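Local atomic coordinates of Xaa-Pro dipeptidase (PDB entry 1WY2), a protein that probably hydrolyses dipeptides with a C-terminal proline, releasing proline and a preceding, nonpolar amino acid, with the help of bound metal ions. Residues K262-I267 / M311-E316; E295-S300 / T305-G310. All blocks are in the same frame, centred on the assembly; numbering follows the deposited sequence.

How the interactions relate
Within the metallopeptidase domain the chain reaches 262-267, near the start of helix 261-274, and then forms strand 286-288 and its antiparallel partner, strand 297-299. Interaction 2 closes a short loop here: the chain turns back after S300, and 305-310 returns to pack on P297. With no gap, G310 leads into 311-316, whose strand meets the helix and closes the longer loop of interaction 1. Interaction 2 is therefore nested inside interaction 1, and their centres lie about 8 Å apart. They share one apolar region, because L264 also touches L307 and I313 also touches P297. Together they join helix 261-274, the loop after strand 297-299 and strand 312-321, the last of which leads to the zinc ligand E316.

Interaction 1 (K262-I267 / M311-E316); sequences KELDSI and MVITIE. With ZN (zinc ion), chain E.
L264 sends its CD2 methyl from the helix to the strand, where it meets I313 CD1 and I315 CD1, each at 3.9 Å. The two isoleucines approach it differently. I313 comes tip to tip with the leucine, whereas I315 crosses it at about a right angle, so one methyl touches the ends of two branched chains. With CG anti to the backbone N (chi1 -178°), the leucine extends off the helix and reaches the strand. Long, branched aliphatic residues suit this buried interface, which contains methyl contacts alone; I313 and I315 also lie against I333 of the neighbouring strand.

Between the isoleucines, T314 turns to the opposite side of the strand, toward the metal. Its OG1 donates a hydrogen bond of 3.0 Å to E316 OE2, reaching this oxygen from the anti side, 26° out of the carboxylate plane, and is also hydrogen-bonded to the backbone N of H287. The same OE2 binds zinc at 2.2 Å, while E316 OE1 stays 3.2 Å from the metal. A valine here, lacking the hydroxyl, would probably leave E316 OE2 held by zinc but freer to turn, and H287 N without this partner. D223, H287 and E330 also bind this zinc. Thus I313 and I315 pack on the helix while T314 and, just past them, E316 face the two-metal site of the pita-bread fold of M24 peptidases.

Interaction 2 (E295-S300 / T305-G310); sequences EWPRVS and TVLREG
A cis peptide bond precedes P297, whose ring lies against T305 and L307 of the returning chain. Proline suits this place because it accepts the cis form more readily than other residues, and here the form falls where the chain changes direction at W296. The tryptophan packs on helix 118-125, whereas the proline ring is directed at 305-310.

The ring presents CB to T305, and that one carbon lies 3.9 Å from each of T305 CB, OG1 and CG2, so the threonine faces it with its whole branched end. This follows from chi1 of -60°, which places the threonine methyl opposite the backbone N and the hydroxyl beside that N. Further along the ring, P297 CG meets L307 CD2 more loosely, at 4.3 Å. The leucine's CB does not point straight at the ring, but its branched end reaches it, and leucine is long enough to touch L264 of the helix as well. P297 also touches I313 of strand 312-321, as does V299, the centre of an inverse gamma turn.

The T305 hydroxyl is hydrogen-bonded to D303 OD1; against the carbon P297 CB it makes only van der Waals contact. The contact is thus apolar packing of a rigid ring on aliphatic groups, consistent with stabilisation by dispersion and burial, while the T305-D303 hydrogen bond lies within the connecting turn.

Interaction 1 (K262-I267 / M311-E316)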
ATOM      1  N   LYS A 262      13.553 -15.549 -18.869  1.00 20.93           N
ATOM      2  CA  LYS A 262      14.745 -16.188 -18.328  1.00 21.66           C
ATOM      3  C   LYS A 262      15.961 -15.951 -19.223  1.00 21.09           C
ATOM      4  O   LYS A 262      17.050 -15.676 -18.728  1.00 20.13           O
ATOM      5  CB  LYS A 262      14.511 -17.692 -18.162  1.00 24.21           C
ATOM      6  CG  LYS A 262      15.719 -18.447 -17.638  1.00 26.74           C
ATOM      7  CD  LYS A 262      15.427 -19.933 -17.477  1.00 28.62           C
ATOM      8  CE  LYS A 262      16.645 -20.664 -16.940  1.00 30.32           C
ATOM      9  NZ  LYS A 262      16.377 -22.110 -16.691  1.00 32.10           N
ATOM     10  N   GLU A 263      15.776 -16.057 -20.537  1.00 21.85           N
ATOM     11  CA  GLU A 263      16.878 -15.834 -21.468  1.00 21.98           C
ATOM     12  C   GLU A 263      17.350 -14.386 -21.398  1.00 21.10           C
ATOM     13  O   GLU A 263      18.542 -14.109 -21.516  1.00 22.48           O
ATOM     14  CB  GLU A 263      16.452 -16.172 -22.904  1.00 23.76           C
ATOM     15  CG  GLU A 263      16.102 -17.643 -23.107  1.00 27.16           C
ATOM     16  CD  GLU A 263      15.637 -17.956 -24.519  1.00 28.94           C
ATOM     17  OE1 GLU A 263      14.868 -17.154 -25.091  1.00 27.02           O
ATOM     18  OE2 GLU A 263      16.030 -19.017 -25.051  1.00 31.31           O
ATOM     19  N   LEU A 264      16.416 -13.459 -21.202  1.00 20.66           N
ATOM     20  CA  LEU A 264      16.773 -12.046 -21.106  1.00 19.30           C
ATOM     21  C   LEU A 264      17.523 -11.786 -19.797  1.00 19.53           C
ATOM     22  O   LEU A 264      18.517 -11.055 -19.774  1.00 18.32           O
ATOM     23  CB  LEU A 264      15.518 -11.169 -21.188  1.00 19.60           C
ATOM     24  CG  LEU A 264      15.729  -9.653 -21.139  1.00 17.83           C
ATOM     25  CD1 LEU A 264      16.746  -9.232 -22.190  1.00 19.73           C
ATOM     26  CD2 LEU A 264      14.399  -8.949 -21.372  1.00 18.76           C
ATOM     27  N   ASP A 265      17.053 -12.385 -18.706  1.00 19.16           N
ATOM     28  CA  ASP A 265      17.721 -12.218 -17.419  1.00 19.60           C
ATOM     29  C   ASP A 265      19.156 -12.733 -17.545  1.00 20.96           C
ATOM     30  O   ASP A 265      20.094 -12.121 -17.027  1.00 20.18           O
ATOM     31  CB  ASP A 265      16.964 -12.983 -16.320  1.00 19.56           C
ATOM     32  CG  ASP A 265      17.697 -12.991 -14.986  1.00 21.24           C
ATOM     33  OD1 ASP A 265      18.655 -13.782 -14.830  1.00 21.77           O
ATOM     34  OD2 ASP A 265      17.316 -12.207 -14.087  1.00 20.48           O
ATOM     35  N   SER A 266      19.325 -13.841 -18.260  1.00 21.71           N
ATOM     36  CA  SER A 266      20.644 -14.441 -18.451  1.00 22.40           C
ATOM     37  C   SER A 266      21.631 -13.547 -19.196  1.00 21.54           C
ATOM     38  O   SER A 266      22.835 -13.608 -18.948  1.00 21.86           O
ATOM     39  CB  SER A 266      20.515 -15.778 -19.185  1.00 24.63           C
ATOM     40  OG  SER A 266      19.830 -16.730 -18.388  1.00 25.56           O
ATOM     41  N   ILE A 267      21.131 -12.723 -20.111  1.00 21.54           N
ATOM     42  CA  ILE A 267      22.012 -11.833 -20.862  1.00 22.42           C
ATOM     43  C   ILE A 267      22.764 -10.910 -19.906  1.00 22.32           C
ATOM     44  O   ILE A 267      23.986 -10.771 -19.983  1.00 21.78           O
ATOM     45  CB  ILE A 267      21.220 -10.965 -21.870  1.00 23.33           C
ATOM     46  CG1 ILE A 267      20.616 -11.847 -22.967  1.00 25.13           C
ATOM     47  CG2 ILE A 267      22.135  -9.908 -22.475  1.00 22.91           C
ATOM     48  CD1 ILE A 267      21.633 -12.583 -23.805  1.00 26.99           C
ATOM     49  N   MET A 311       4.367  -5.690 -24.294  1.00 15.52           N
ATOM     50  CA  MET A 311       4.721  -5.888 -22.894  1.00 16.59           C
ATOM     51  C   MET A 311       5.574  -4.721 -22.417  1.00 15.91           C
ATOM     52  O   MET A 311       6.356  -4.149 -23.180  1.00 15.94           O
ATOM     53  CB  MET A 311       5.478  -7.204 -22.705  1.00 15.85           C
ATOM     54  CG  MET A 311       4.601  -8.436 -22.871  1.00 16.85           C
ATOM     55  SD  MET A 311       5.486  -9.944 -22.465  1.00 19.21           S
ATOM     56  CE  MET A 311       4.257 -11.174 -22.840  1.00 17.57           C
ATOM     57  N   VAL A 312       5.402  -4.355 -21.152  1.00 15.37           N
ATOM     58  CA  VAL A 312       6.166  -3.266 -20.563  1.00 14.78           C
ATOM     59  C   VAL A 312       6.887  -3.852 -19.362  1.00 14.56           C
ATOM     60  O   VAL A 312       6.255  -4.351 -18.433  1.00 15.66           O
ATOM     61  CB  VAL A 312       5.250  -2.116 -20.111  1.00 15.65           C
ATOM     62  CG1 VAL A 312       6.071  -1.042 -19.411  1.00 14.60           C
ATOM     63  CG2 VAL A 312       4.530  -1.517 -21.323  1.00 15.83           C
ATOM     64  N   ILE A 313       8.212  -3.806 -19.402  1.00 14.80           N
ATOM     65  CA  ILE A 313       9.030  -4.365 -18.330  1.00 14.64           C
ATOM     66  C   ILE A 313      10.191  -3.458 -17.981  1.00 15.89           C
ATOM     67  O   ILE A 313      10.536  -2.551 -18.738  1.00 17.00           O
ATOM     68  CB  ILE A 313       9.633  -5.730 -18.739  1.00 16.68           C
ATOM     69  CG1 ILE A 313      10.476  -5.569 -20.013  1.00 15.53           C
ATOM     70  CG2 ILE A 313       8.526  -6.746 -18.950  1.00 17.61           C
ATOM     71  CD1 ILE A 313      11.273  -6.812 -20.408  1.00 16.93           C
ATOM     72  N   THR A 314      10.789  -3.697 -16.824  1.00 15.83           N
ATOM     73  CA  THR A 314      11.953  -2.922 -16.433  1.00 14.50           C
ATOM     74  C   THR A 314      13.178  -3.797 -16.677  1.00 13.95           C
ATOM     75  O   THR A 314      13.083  -5.025 -16.706  1.00 15.41           O
ATOM     76  CB  THR A 314      11.936  -2.535 -14.939  1.00 14.78           C
ATOM     77  OG1 THR A 314      11.942  -3.724 -14.137  1.00 16.56           O
ATOM     78  CG2 THR A 314      10.707  -1.691 -14.613  1.00 14.70           C
ATOM     79  N   ILE A 315      14.317  -3.148 -16.873  1.00 14.00           N
ATOM     80  CA  ILE A 315      15.597  -3.819 -17.069  1.00 16.01           C
ATOM     81  C   ILE A 315      16.447  -3.096 -16.036  1.00 15.71           C
ATOM     82  O   ILE A 315      16.800  -1.929 -16.217  1.00 15.44           O
ATOM     83  CB  ILE A 315      16.157  -3.576 -18.492  1.00 16.55           C
ATOM     84  CG1 ILE A 315      15.199  -4.155 -19.535  1.00 18.83           C
ATOM     85  CG2 ILE A 315      17.532  -4.217 -18.635  1.00 15.94           C
ATOM     86  CD1 ILE A 315      15.008  -5.657 -19.438  1.00 20.47           C
ATOM     87  N   GLU A 316      16.759  -3.777 -14.938  1.00 16.27           N
ATOM     88  CA  GLU A 316      17.501  -3.125 -13.868  1.00 15.51           C
ATOM     89  C   GLU A 316      18.557  -3.950 -13.148  1.00 15.54           C
ATOM     90  O   GLU A 316      18.403  -4.286 -11.972  1.00 16.79           O
ATOM     91  CB  GLU A 316      16.509  -2.577 -12.841  1.00 18.86           C
ATOM     92  CG  GLU A 316      15.544  -3.625 -12.287  1.00 21.16           C
ATOM     93  CD  GLU A 316      14.522  -3.027 -11.332  1.00 22.43           C
ATOM     94  OE1 GLU A 316      14.927  -2.302 -10.401  1.00 23.47           O
ATOM     95  OE2 GLU A 316      13.311  -3.284 -11.508  1.00 22.66           O
TER
HETATM   96 ZN    ZN E 406      11.813  -1.783 -10.790  1.00 18.14          ZN

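Interaction 2 (E295-S300 / T305-G310)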
ATOM      1  N   GLU A 295       4.339  -6.290 -11.759  1.00 17.73           N
ATOM      2  CA  GLU A 295       3.367  -7.196 -12.361  1.00 17.74           C
ATOM      3  C   GLU A 295       4.017  -8.102 -13.403  1.00 17.93           C
ATOM      4  O   GLU A 295       5.240  -8.147 -13.510  1.00 17.30           O
ATOM      5  CB  GLU A 295       2.170  -6.427 -12.953  1.00 17.13           C
ATOM      6  CG  GLU A 295       2.478  -5.334 -13.969  1.00 15.86           C
ATOM      7  CD  GLU A 295       1.207  -4.624 -14.438  1.00 14.92           C
ATOM      8  OE1 GLU A 295       0.850  -4.740 -15.630  1.00 16.26           O
ATOM      9  OE2 GLU A 295       0.554  -3.958 -13.609  1.00 15.85           O
ATOM     10  N   TRP A 296       3.206  -8.840 -14.151  1.00 18.92           N
ATOM     11  CA  TRP A 296       3.726  -9.770 -15.152  1.00 20.11           C
ATOM     12  C   TRP A 296       4.433  -9.082 -16.319  1.00 19.47           C
ATOM     13  O   TRP A 296       4.003  -8.034 -16.787  1.00 20.31           O
ATOM     14  CB  TRP A 296       2.588 -10.623 -15.715  1.00 19.62           C
ATOM     15  CG  TRP A 296       1.676 -11.223 -14.688  1.00 20.89           C
ATOM     16  CD1 TRP A 296       1.868 -12.381 -13.986  1.00 21.74           C
ATOM     17  CD2 TRP A 296       0.397 -10.716 -14.287  1.00 19.81           C
ATOM     18  NE1 TRP A 296       0.779 -12.629 -13.180  1.00 22.15           N
ATOM     19  CE2 TRP A 296      -0.138 -11.624 -13.348  1.00 20.27           C
ATOM     20  CE3 TRP A 296      -0.352  -9.583 -14.636  1.00 20.78           C
ATOM     21  CZ2 TRP A 296      -1.389 -11.436 -12.751  1.00 20.45           C
ATOM     22  CZ3 TRP A 296      -1.598  -9.394 -14.041  1.00 20.25           C
ATOM     23  CH2 TRP A 296      -2.103 -10.320 -13.109  1.00 19.88           C
ATOM     24  N   PRO A 297       5.536  -9.670 -16.804  1.00 20.53           N
ATOM     25  CA  PRO A 297       6.107 -10.914 -16.289  1.00 20.54           C
ATOM     26  C   PRO A 297       7.293 -10.601 -15.392  1.00 20.85           C
ATOM     27  O   PRO A 297       7.787  -9.472 -15.367  1.00 20.06           O
ATOM     28  CB  PRO A 297       6.552 -11.626 -17.555  1.00 22.02           C
ATOM     29  CG  PRO A 297       7.104 -10.481 -18.361  1.00 22.49           C
ATOM     30  CD  PRO A 297       6.054  -9.385 -18.156  1.00 20.67           C
ATOM     31  N   ARG A 298       7.737 -11.599 -14.643  1.00 20.37           N
ATOM     32  CA  ARG A 298       8.910 -11.436 -13.804  1.00 20.92           C
ATOM     33  C   ARG A 298      10.072 -11.721 -14.748  1.00 20.15           C
ATOM     34  O   ARG A 298      10.098 -12.760 -15.402  1.00 20.82           O
ATOM     35  CB  ARG A 298       8.902 -12.460 -12.667  1.00 26.06           C
ATOM     36  CG  ARG A 298       8.074 -12.051 -11.463  1.00 31.58           C
ATOM     37  CD  ARG A 298       7.883 -13.211 -10.490  1.00 36.59           C
ATOM     38  NE  ARG A 298       9.062 -14.069 -10.357  1.00 42.21           N
ATOM     39  CZ  ARG A 298      10.288 -13.651 -10.044  1.00 43.93           C
ATOM     40  NH1 ARG A 298      10.531 -12.365  -9.827  1.00 45.05           N
ATOM     41  NH2 ARG A 298      11.277 -14.529  -9.938  1.00 44.43           N
ATOM     42  N   VAL A 299      11.013 -10.789 -14.852  1.00 18.41           N
ATOM     43  CA  VAL A 299      12.161 -10.994 -15.727  1.00 18.39           C
ATOM     44  C   VAL A 299      13.245 -11.587 -14.849  1.00 19.22           C
ATOM     45  O   VAL A 299      14.077 -10.871 -14.296  1.00 18.58           O
ATOM     46  CB  VAL A 299      12.638  -9.665 -16.342  1.00 18.54           C
ATOM     47  CG1 VAL A 299      13.755  -9.923 -17.345  1.00 19.89           C
ATOM     48  CG2 VAL A 299      11.466  -8.972 -17.026  1.00 20.79           C
ATOM     49  N   SER A 300      13.218 -12.909 -14.719  1.00 19.90           N
ATOM     50  CA  SER A 300      14.172 -13.608 -13.870  1.00 20.83           C
ATOM     51  C   SER A 300      14.508 -14.991 -14.401  1.00 22.59           C
ATOM     52  O   SER A 300      13.976 -15.434 -15.417  1.00 22.00           O
ATOM     53  CB  SER A 300      13.585 -13.774 -12.474  1.00 23.04           C
ATOM     54  OG  SER A 300      12.527 -14.715 -12.513  1.00 24.85           O
ATOM     55  N   THR A 305       8.179 -16.958 -19.408  1.00 25.11           N
ATOM     56  CA  THR A 305       7.299 -16.179 -20.273  1.00 23.60           C
ATOM     57  C   THR A 305       8.016 -15.698 -21.527  1.00 23.13           C
ATOM     58  O   THR A 305       9.112 -15.146 -21.453  1.00 22.26           O
ATOM     59  CB  THR A 305       6.742 -14.941 -19.548  1.00 24.13           C
ATOM     60  OG1 THR A 305       5.997 -15.354 -18.400  1.00 23.42           O
ATOM     61  CG2 THR A 305       5.833 -14.143 -20.475  1.00 21.49           C
ATOM     62  N   VAL A 306       7.392 -15.907 -22.681  1.00 22.29           N
ATOM     63  CA  VAL A 306       7.978 -15.453 -23.933  1.00 20.88           C
ATOM     64  C   VAL A 306       7.540 -14.008 -24.112  1.00 19.64           C
ATOM     65  O   VAL A 306       6.349 -13.697 -24.050  1.00 19.54           O
ATOM     66  CB  VAL A 306       7.481 -16.281 -25.136  1.00 21.39           C
ATOM     67  CG1 VAL A 306       8.098 -15.747 -26.417  1.00 22.92           C
ATOM     68  CG2 VAL A 306       7.851 -17.746 -24.947  1.00 24.49           C
ATOM     69  N   LEU A 307       8.502 -13.120 -24.319  1.00 19.64           N
ATOM     70  CA  LEU A 307       8.181 -11.713 -24.490  1.00 19.41           C
ATOM     71  C   LEU A 307       7.425 -11.479 -25.790  1.00 20.11           C
ATOM     72  O   LEU A 307       7.699 -12.116 -26.811  1.00 20.35           O
ATOM     73  CB  LEU A 307       9.460 -10.873 -24.472  1.00 18.72           C
ATOM     74  CG  LEU A 307      10.321 -10.959 -23.208  1.00 20.68           C
ATOM     75  CD1 LEU A 307      11.403  -9.888 -23.283  1.00 22.00           C
ATOM     76  CD2 LEU A 307       9.459 -10.758 -21.957  1.00 22.90           C
ATOM     77  N   ARG A 308       6.462 -10.568 -25.739  1.00 20.49           N
ATOM     78  CA  ARG A 308       5.656 -10.229 -26.899  1.00 20.62           C
ATOM     79  C   ARG A 308       5.477  -8.726 -27.009  1.00 20.19           C
ATOM     80  O   ARG A 308       5.578  -7.992 -26.022  1.00 20.19           O
ATOM     81  CB  ARG A 308       4.271 -10.889 -26.820  1.00 22.66           C
ATOM     82  CG  ARG A 308       4.275 -12.391 -26.531  1.00 27.27           C
ATOM     83  CD  ARG A 308       4.644 -13.207 -27.748  1.00 30.38           C
ATOM     84  NE  ARG A 308       4.522 -14.645 -27.516  1.00 34.94           N
ATOM     85  CZ  ARG A 308       5.027 -15.588 -28.306  1.00 35.69           C
ATOM     86  NH1 ARG A 308       5.705 -15.260 -29.398  1.00 37.37           N
ATOM     87  NH2 ARG A 308       4.867 -16.867 -27.991  1.00 37.04           N
ATOM     88  N   GLU A 309       5.206  -8.280 -28.228  1.00 18.94           N
ATOM     89  CA  GLU A 309       4.982  -6.873 -28.520  1.00 19.63           C
ATOM     90  C   GLU A 309       3.871  -6.355 -27.606  1.00 19.39           C
ATOM     91  O   GLU A 309       2.820  -6.985 -27.472  1.00 19.60           O
ATOM     92  CB  GLU A 309       4.558  -6.734 -29.985  1.00 24.07           C
ATOM     93  CG  GLU A 309       4.668  -5.341 -30.564  1.00 27.83           C
ATOM     94  CD  GLU A 309       4.101  -5.266 -31.971  1.00 31.73           C
ATOM     95  OE1 GLU A 309       4.171  -6.282 -32.698  1.00 32.38           O
ATOM     96  OE2 GLU A 309       3.596  -4.191 -32.352  1.00 33.63           O
ATOM     97  N   GLY A 310       4.106  -5.214 -26.967  1.00 18.08           N
ATOM     98  CA  GLY A 310       3.099  -4.653 -26.087  1.00 16.81           C
ATOM     99  C   GLY A 310       3.404  -4.832 -24.615  1.00 16.24           C
ATOM    100  O   GLY A 310       2.760  -4.208 -23.768  1.00 16.25           O
TER